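Beta-mannosidase (Hypocrea lixii, PDB 4UOJ) probably hydrolyses terminal beta-linked mannose residues at the non-reducing ends of mannosides, as a glycoside hydrolase of family 2. Local coordinates at residues V579-S584 against R654-P659; T749-E754 against N807-L812. One frame throughout, in Å; residues are numbered along the deposited sequence.

In the fold
Contact 1 is a buried aromatic joint, whereas contact 2 is a partly buried edge of a beta-sheet, farther from the centre of the chain. In contact 1 a turn between strands 569-572 and 591-595 meets the end of helix 638-655, and rings do most of the work, with one water bridging a phenol and the backbone. Contact 2 belongs to the Mannosidase Ig/CBM-like domain and joins neighbouring strands 752-759 and 799-807 by backbone pairing, amide and carboxylate groups, and a cadmium ion nearby. The two contacts share no helix or strand; the centres of contact 1 and contact 2 lie about 19 Å apart. The nearest atoms of contact 1 and contact 2 are about 6 Å apart and do not touch.

Contact 1 of 2, residues V579-S584 against R654-P659; sequences VSFDTS and RYYPTP
Ser580 and Tyr655 make the nearest backbone approach, with CA atoms 10.1 Å apart, where a type I turn from Val579 to Asp582 faces the last turn of helix 638-655 and side chains must span the gap. Phe581 does so by driving its CD2-CE2 edge into one face of the Tyr655 ring in a T-shaped stack, with planes at 83° and centroids 4.9 Å apart. CE2 sits over the middle of the tyrosine ring, and CD2 comes within 3.7 Å of Tyr655 CZ. Arg654 CG covers the opposite face nearer its rim. With CG anti to its carbonyl carbon (chi1 -54°), Tyr655 extends its phenol to the turn, where Tyr655 OH accepts from a water at 2.8 Å that in turn accepts from Phe581 N at 3.0 Å; Tyr655 OH is also hydrogen-bonded to Thr577 O. Replacing Tyr655 with leucine would probably leave the Phe581 edge without its aromatic face and the bridging water without its phenol partner. Farther along, Tyr656 OH lies 4.1 Å from Phe581 CZ and is hydrogen-bonded to Asp681. Phe678 of helix 664-692 also meets the Phe581 ring, making this an aromatic cluster that packs an interstrand loop against a helix C-terminus.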
ATOM      1  N   VAL A 579     -19.938   3.959  19.496  1.00 50.38           N
ATOM      2  CA  VAL A 579     -20.023   2.571  19.026  1.00 50.55           C
ATOM      3  C   VAL A 579     -18.677   2.009  18.537  1.00 50.51           C
ATOM      4  O   VAL A 579     -18.638   0.902  18.016  1.00 52.39           O
ATOM      5  CB  VAL A 579     -21.151   2.361  17.979  1.00 53.64           C
ATOM      6  CG1 VAL A 579     -22.527   2.670  18.580  1.00 55.19           C
ATOM      7  CG2 VAL A 579     -20.907   3.168  16.706  1.00 53.43           C
ATOM      8  N   SER A 580     -17.581   2.755  18.736  1.00 47.99           N
ATOM      9  CA  SER A 580     -16.224   2.403  18.277  1.00 46.50           C
ATOM     10  C   SER A 580     -15.726   1.033  18.695  1.00 46.71           C
ATOM     11  O   SER A 580     -15.038   0.390  17.915  1.00 45.56           O
ATOM     12  CB  SER A 580     -15.226   3.480  18.701  1.00 46.88           C
ATOM     13  OG  SER A 580     -15.474   4.692  18.003  1.00 46.88           O
ATOM     14  N   PHE A 581     -16.094   0.602  19.886  1.00 46.07           N
ATOM     15  CA  PHE A 581     -15.759  -0.708  20.392  1.00 46.48           C
ATOM     16  C   PHE A 581     -16.955  -1.662  20.485  1.00 48.44           C
ATOM     17  O   PHE A 581     -16.878  -2.655  21.151  1.00 47.67           O
ATOM     18  CB  PHE A 581     -15.047  -0.566  21.729  1.00 46.98           C
ATOM     19  CG  PHE A 581     -13.856   0.314  21.665  1.00 47.61           C
ATOM     20  CD1 PHE A 581     -12.656  -0.160  21.179  1.00 47.91           C
ATOM     21  CD2 PHE A 581     -13.939   1.638  22.027  1.00 48.28           C
ATOM     22  CE1 PHE A 581     -11.567   0.661  21.081  1.00 46.47           C
ATOM     23  CE2 PHE A 581     -12.849   2.458  21.935  1.00 47.62           C
ATOM     24  CZ  PHE A 581     -11.665   1.965  21.453  1.00 46.76           C
ATOM     25  N   ASP A 582     -18.052  -1.344  19.819  1.00 47.57           N
ATOM     26  CA  ASP A 582     -19.220  -2.210  19.817  1.00 50.74           C
ATOM     27  C   ASP A 582     -19.204  -3.076  18.557  1.00 52.09           C
ATOM     28  O   ASP A 582     -19.316  -2.583  17.471  1.00 51.09           O
ATOM     29  CB  ASP A 582     -20.482  -1.350  19.915  1.00 54.58           C
ATOM     30  CG  ASP A 582     -21.780  -2.146  19.925  1.00 59.86           C
ATOM     31  OD1 ASP A 582     -21.812  -3.347  20.156  1.00 61.26           O
ATOM     32  OD2 ASP A 582     -22.807  -1.536  19.707  1.00 63.35           O
ATOM     33  N   THR A 583     -19.027  -4.376  18.723  1.00 50.52           N
ATOM     34  CA  THR A 583     -18.850  -5.262  17.582  1.00 50.43           C
ATOM     35  C   THR A 583     -20.072  -5.422  16.733  1.00 51.89           C
ATOM     36  O   THR A 583     -19.955  -5.742  15.584  1.00 51.97           O
ATOM     37  CB  THR A 583     -18.295  -6.649  17.943  1.00 56.46           C
ATOM     38  OG1 THR A 583     -19.192  -7.328  18.810  1.00 59.11           O
ATOM     39  CG2 THR A 583     -16.979  -6.529  18.609  1.00 54.93           C
ATOM     40  N   SER A 584     -21.246  -5.228  17.313  1.00 52.23           N
ATOM     41  CA  SER A 584     -22.515  -5.304  16.566  1.00 52.85           C
ATOM     42  C   SER A 584     -22.601  -4.197  15.498  1.00 52.56           C
ATOM     43  O   SER A 584     -23.386  -4.312  14.561  1.00 53.62           O
ATOM     44  CB  SER A 584     -23.708  -5.279  17.519  1.00 55.63           C
ATOM     45  OG  SER A 584     -23.748  -4.076  18.262  1.00 63.04           O
ATOM     46  N   ARG A 654     -14.111  10.430  25.539  1.00 45.55           N
ATOM     47  CA  ARG A 654     -14.990   9.330  25.855  1.00 46.63           C
ATOM     48  C   ARG A 654     -14.287   8.188  26.575  1.00 47.38           C
ATOM     49  O   ARG A 654     -14.881   7.627  27.485  1.00 48.40           O
ATOM     50  CB  ARG A 654     -15.699   8.824  24.583  1.00 47.44           C
ATOM     51  CG  ARG A 654     -16.904   7.927  24.882  1.00 56.72           C
ATOM     52  CD  ARG A 654     -17.689   7.539  23.644  1.00 64.09           C
ATOM     53  NE  ARG A 654     -18.533   8.625  23.120  1.00 68.55           N
ATOM     54  CZ  ARG A 654     -19.803   8.819  23.461  1.00 73.03           C
ATOM     55  NH1 ARG A 654     -20.398   8.020  24.341  1.00 64.74           N
ATOM     56  NH2 ARG A 654     -20.481   9.824  22.925  1.00 71.02           N
ATOM     57  N   TYR A 655     -13.044   7.849  26.173  1.00 45.39           N
ATOM     58  CA  TYR A 655     -12.358   6.642  26.650  1.00 44.01           C
ATOM     59  C   TYR A 655     -10.991   6.768  27.320  1.00 46.15           C
ATOM     60  O   TYR A 655     -10.575   5.830  28.008  1.00 46.51           O
ATOM     61  CB  TYR A 655     -12.196   5.659  25.490  1.00 43.50           C
ATOM     62  CG  TYR A 655     -13.469   5.308  24.751  1.00 44.78           C
ATOM     63  CD1 TYR A 655     -14.347   4.355  25.248  1.00 46.40           C
ATOM     64  CD2 TYR A 655     -13.758   5.882  23.518  1.00 43.79           C
ATOM     65  CE1 TYR A 655     -15.499   4.013  24.560  1.00 47.80           C
ATOM     66  CE2 TYR A 655     -14.898   5.545  22.816  1.00 44.87           C
ATOM     67  CZ  TYR A 655     -15.773   4.606  23.341  1.00 49.52           C
ATOM     68  OH  TYR A 655     -16.925   4.248  22.680  1.00 49.01           O
ATOM     69  N   TYR A 656     -10.261   7.859  27.083  1.00 43.70           N
ATOM     70  CA  TYR A 656      -8.890   7.975  27.578  1.00 42.10           C
ATOM     71  C   TYR A 656      -8.662   9.149  28.510  1.00 44.13           C
ATOM     72  O   TYR A 656      -9.343  10.168  28.399  1.00 44.54           O
ATOM     73  CB  TYR A 656      -7.893   7.977  26.391  1.00 42.47           C
ATOM     74  CG  TYR A 656      -7.964   6.695  25.616  1.00 41.84           C
ATOM     75  CD1 TYR A 656      -8.923   6.512  24.626  1.00 42.90           C
ATOM     76  CD2 TYR A 656      -7.140   5.620  25.938  1.00 42.08           C
ATOM     77  CE1 TYR A 656      -9.059   5.287  23.972  1.00 42.70           C
ATOM     78  CE2 TYR A 656      -7.260   4.402  25.283  1.00 41.56           C
ATOM     79  CZ  TYR A 656      -8.239   4.229  24.318  1.00 43.54           C
ATOM     80  OH  TYR A 656      -8.383   3.028  23.663  1.00 43.99           O
ATOM     81  N   PRO A 657      -7.693   9.028  29.443  1.00 44.49           N
ATOM     82  CA  PRO A 657      -7.365  10.171  30.309  1.00 44.87           C
ATOM     83  C   PRO A 657      -7.080  11.419  29.487  1.00 44.76           C
ATOM     84  O   PRO A 657      -6.350  11.339  28.515  1.00 45.11           O
ATOM     85  CB  PRO A 657      -6.104   9.700  31.037  1.00 45.66           C
ATOM     86  CG  PRO A 657      -6.229   8.221  31.056  1.00 48.46           C
ATOM     87  CD  PRO A 657      -6.815   7.882  29.724  1.00 45.47           C
ATOM     88  N   THR A 658      -7.718  12.540  29.827  1.00 43.10           N
ATOM     89  CA  THR A 658      -7.550  13.805  29.093  1.00 42.32           C
ATOM     90  C   THR A 658      -6.385  14.621  29.689  1.00 42.41           C
ATOM     91  O   THR A 658      -6.492  15.117  30.808  1.00 41.93           O
ATOM     92  CB  THR A 658      -8.851  14.627  29.066  1.00 44.48           C
ATOM     93  OG1 THR A 658      -9.316  14.804  30.403  1.00 48.68           O
ATOM     94  CG2 THR A 658      -9.950  13.968  28.220  1.00 43.58           C
ATOM     95  N   PRO A 659      -5.280  14.791  28.939  1.00 40.62           N
ATOM     96  CA  PRO A 659      -4.161  15.553  29.474  1.00 41.91           C
ATOM     97  C   PRO A 659      -4.444  17.027  29.782  1.00 45.04           C
ATOM     98  O   PRO A 659      -5.308  17.657  29.168  1.00 46.13           O
ATOM     99  CB  PRO A 659      -3.064  15.376  28.416  1.00 41.00           C
ATOM    100  CG  PRO A 659      -3.481  14.191  27.627  1.00 42.01           C
ATOM    101  CD  PRO A 659      -4.966  14.267  27.600  1.00 40.86           C
TER
HETATM  102  O   HOH W   1     -17.958   1.738  21.891  1.00 43.34           O

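Contact 2 of 2, residues T749-E754 against N807-L812; sequences TANELE and NIQSDL. With CD (cadmium ion), chain B.
Asn751 O receives the backbone N-H of Ile808 at 2.9 Å, nearly in line with its carbonyl, just beyond the antiparallel non-hydrogen-bonded pair of Glu752 and Asn807. The side chains of that pair cross at about a right angle, their carboxylate and amide planes 67° apart, and Asn807 ND2 gives a weak bond to Glu752 OE1 at 3.3 Å. The other end of the amide, Asn807 OD1, accepts from Ser810 N at 2.8 Å and also from Gln809 N; the two donors come from opposite faces of its plane, which should fix the amide's rotation. Asp811 OD2 binds the cadmium ion at 2.3 Å and takes the N-H of Asn807 at 3.0 Å on its anti side. Glu752 OE2 lies 4.2 Å from Asp811 OD2, and the cadmium ion probably offsets the repulsion between these nearby like charges. Outward from these polar groups, Asn751 ND2 rests 3.5 Å from Ile808 CB. Ile808 CD1 reaches Leu753 CB at 4.1 Å, and Phe849 of strand 841-849 touches both residues. An Asx turn at Asn807, where strand 799-807 finishes, sits beside the G1 beta bulge of Asn751 and Glu752 opposite Asn747, at the edge of an Ig-like beta-sandwich.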
ATOM      1  N   THR A 749     -22.670  -3.734  27.143  1.00 79.67           N
ATOM      2  CA  THR A 749     -24.087  -3.510  27.455  1.00 84.08           C
ATOM      3  C   THR A 749     -24.669  -4.727  28.208  1.00 86.54           C
ATOM      4  O   THR A 749     -25.473  -4.551  29.122  1.00 86.65           O
ATOM      5  CB  THR A 749     -24.899  -3.126  26.199  1.00 90.32           C
ATOM      6  OG1 THR A 749     -24.562  -4.005  25.118  1.00 90.78           O
ATOM      7  CG2 THR A 749     -24.661  -1.662  25.781  1.00 87.21           C
ATOM      8  N   ALA A 750     -24.220  -5.946  27.843  1.00 82.03           N
ATOM      9  CA  ALA A 750     -24.619  -7.206  28.491  1.00 80.37           C
ATOM     10  C   ALA A 750     -23.676  -7.608  29.635  1.00 79.19           C
ATOM     11  O   ALA A 750     -23.989  -8.523  30.376  1.00 81.24           O
ATOM     12  CB  ALA A 750     -24.684  -8.328  27.461  1.00 79.90           C
ATOM     13  N   ASN A 751     -22.529  -6.914  29.767  1.00 77.49           N
ATOM     14  CA  ASN A 751     -21.467  -7.167  30.766  1.00 77.58           C
ATOM     15  C   ASN A 751     -20.861  -8.581  30.647  1.00 75.56           C
ATOM     16  O   ASN A 751     -20.527  -9.215  31.645  1.00 74.73           O
ATOM     17  CB  ASN A 751     -21.950  -6.847  32.206  1.00 82.07           C
ATOM     18  CG  ASN A 751     -21.051  -5.856  32.939  1.00 93.59           C
ATOM     19  OD1 ASN A 751     -20.871  -4.713  32.514  1.00 96.96           O
ATOM     20  ND2 ASN A 751     -20.497  -6.273  34.060  1.00 91.30           N
ATOM     21  N   GLU A 752     -20.709  -9.055  29.405  1.00 70.54           N
ATOM     22  CA  GLU A 752     -20.182 -10.385  29.103  1.00 68.29           C
ATOM     23  C   GLU A 752     -18.793 -10.316  28.482  1.00 62.95           C
ATOM     24  O   GLU A 752     -18.527  -9.486  27.633  1.00 61.92           O
ATOM     25  CB  GLU A 752     -21.146 -11.137  28.177  1.00 72.41           C
ATOM     26  CG  GLU A 752     -20.979 -12.651  28.185  1.00 79.77           C
ATOM     27  CD  GLU A 752     -21.623 -13.371  29.356  1.00 99.74           C
ATOM     28  OE1 GLU A 752     -22.611 -12.844  29.926  1.00104.77           O
ATOM     29  OE2 GLU A 752     -21.154 -14.490  29.685  1.00 99.74           O
ATOM     30  N   LEU A 753     -17.912 -11.199  28.937  1.00 61.22           N
ATOM     31  CA  LEU A 753     -16.547 -11.333  28.446  1.00 58.44           C
ATOM     32  C   LEU A 753     -16.418 -12.669  27.734  1.00 59.93           C
ATOM     33  O   LEU A 753     -16.830 -13.705  28.261  1.00 61.08           O
ATOM     34  CB  LEU A 753     -15.522 -11.223  29.590  1.00 57.80           C
ATOM     35  CG  LEU A 753     -14.046 -11.554  29.293  1.00 59.23           C
ATOM     36  CD1 LEU A 753     -13.415 -10.553  28.309  1.00 58.05           C
ATOM     37  CD2 LEU A 753     -13.229 -11.601  30.579  1.00 60.72           C
ATOM     38  N   GLU A 754     -15.863 -12.624  26.519  1.00 56.16           N
ATOM     39  CA  GLU A 754     -15.581 -13.804  25.711  1.00 56.44           C
ATOM     40  C   GLU A 754     -14.112 -13.764  25.315  1.00 54.18           C
ATOM     41  O   GLU A 754     -13.654 -12.762  24.793  1.00 52.61           O
ATOM     42  CB  GLU A 754     -16.455 -13.837  24.441  1.00 58.08           C
ATOM     43  CG  GLU A 754     -17.870 -14.349  24.640  1.00 63.91           C
ATOM     44  CD  GLU A 754     -18.725 -14.349  23.385  1.00 70.12           C
ATOM     45  OE1 GLU A 754     -18.197 -14.593  22.294  1.00 72.53           O
ATOM     46  OE2 GLU A 754     -19.941 -14.138  23.485  1.00 71.28           O
ATOM     47  N   ASN A 807     -19.814 -13.661  32.612  1.00 77.30           N
ATOM     48  CA  ASN A 807     -20.466 -12.403  32.957  1.00 76.67           C
ATOM     49  C   ASN A 807     -19.632 -11.794  34.077  1.00 77.51           C
ATOM     50  O   ASN A 807     -19.387 -12.456  35.071  1.00 77.54           O
ATOM     51  CB  ASN A 807     -21.903 -12.635  33.404  1.00 79.63           C
ATOM     52  CG  ASN A 807     -22.685 -11.354  33.566  1.00 86.86           C
ATOM     53  OD1 ASN A 807     -22.560 -10.636  34.560  1.00 84.73           O
ATOM     54  ND2 ASN A 807     -23.509 -11.045  32.584  1.00 86.80           N
ATOM     55  N   ILE A 808     -19.150 -10.558  33.881  1.00 77.93           N
ATOM     56  CA  ILE A 808     -18.291  -9.840  34.842  1.00 78.75           C
ATOM     57  C   ILE A 808     -18.958  -9.666  36.219  1.00 83.04           C
ATOM     58  O   ILE A 808     -18.259  -9.624  37.227  1.00 82.86           O
ATOM     59  CB  ILE A 808     -17.762  -8.514  34.217  1.00 80.06           C
ATOM     60  CG1 ILE A 808     -16.718  -8.821  33.125  1.00 80.99           C
ATOM     61  CG2 ILE A 808     -17.148  -7.560  35.236  1.00 79.84           C
ATOM     62  CD1 ILE A 808     -16.970  -8.127  31.800  1.00 85.81           C
ATOM     63  N   GLN A 809     -20.303  -9.629  36.253  1.00 85.76           N
ATOM     64  CA  GLN A 809     -21.089  -9.476  37.481  1.00 88.35           C
ATOM     65  C   GLN A 809     -21.591 -10.822  38.037  1.00 90.38           C
ATOM     66  O   GLN A 809     -21.319 -11.147  39.192  1.00 89.43           O
ATOM     67  CB  GLN A 809     -22.258  -8.502  37.227  1.00 93.47           C
ATOM     68  CG  GLN A 809     -22.781  -7.787  38.473  1.00107.30           C
ATOM     69  CD  GLN A 809     -21.803  -6.774  39.041  1.00116.57           C
ATOM     70  OE1 GLN A 809     -21.055  -6.111  38.306  1.00114.11           O
ATOM     71  NE2 GLN A 809     -21.800  -6.636  40.365  1.00112.54           N
ATOM     72  N   SER A 810     -22.306 -11.597  37.203  1.00 91.78           N
ATOM     73  CA  SER A 810     -22.921 -12.888  37.569  1.00 92.81           C
ATOM     74  C   SER A 810     -21.937 -14.038  37.752  1.00 91.56           C
ATOM     75  O   SER A 810     -22.057 -14.779  38.716  1.00 92.13           O
ATOM     76  CB  SER A 810     -23.985 -13.307  36.547  1.00 94.96           C
ATOM     77  OG  SER A 810     -25.030 -12.359  36.458  1.00102.18           O
ATOM     78  N   ASP A 811     -20.997 -14.216  36.812  1.00 88.52           N
ATOM     79  CA  ASP A 811     -20.042 -15.345  36.833  1.00 86.39           C
ATOM     80  C   ASP A 811     -18.689 -15.037  37.495  1.00 84.32           C
ATOM     81  O   ASP A 811     -17.994 -15.958  37.913  1.00 85.10           O
ATOM     82  CB  ASP A 811     -19.825 -15.916  35.417  1.00 84.70           C
ATOM     83  CG  ASP A 811     -21.095 -16.415  34.749  1.00 91.69           C
ATOM     84  OD1 ASP A 811     -21.886 -17.138  35.395  1.00 95.69           O
ATOM     85  OD2 ASP A 811     -21.286 -16.108  33.561  1.00 95.92           O
ATOM     86  N   LEU A 812     -18.306 -13.760  37.579  1.00 80.92           N
ATOM     87  CA  LEU A 812     -17.011 -13.357  38.154  1.00 78.95           C
ATOM     88  C   LEU A 812     -17.174 -12.593  39.464  1.00 79.15           C
ATOM     89  O   LEU A 812     -18.239 -12.037  39.733  1.00 80.58           O
ATOM     90  CB  LEU A 812     -16.170 -12.514  37.152  1.00 75.21           C
ATOM     91  CG  LEU A 812     -15.818 -13.113  35.788  1.00 75.06           C
ATOM     92  CD1 LEU A 812     -15.080 -12.099  34.932  1.00 71.88           C
ATOM     93  CD2 LEU A 812     -14.988 -14.386  35.930  1.00 76.64           C
TER
HETATM   94 CD    CD B1009     -22.563 -16.857  31.780  1.00141.29          CD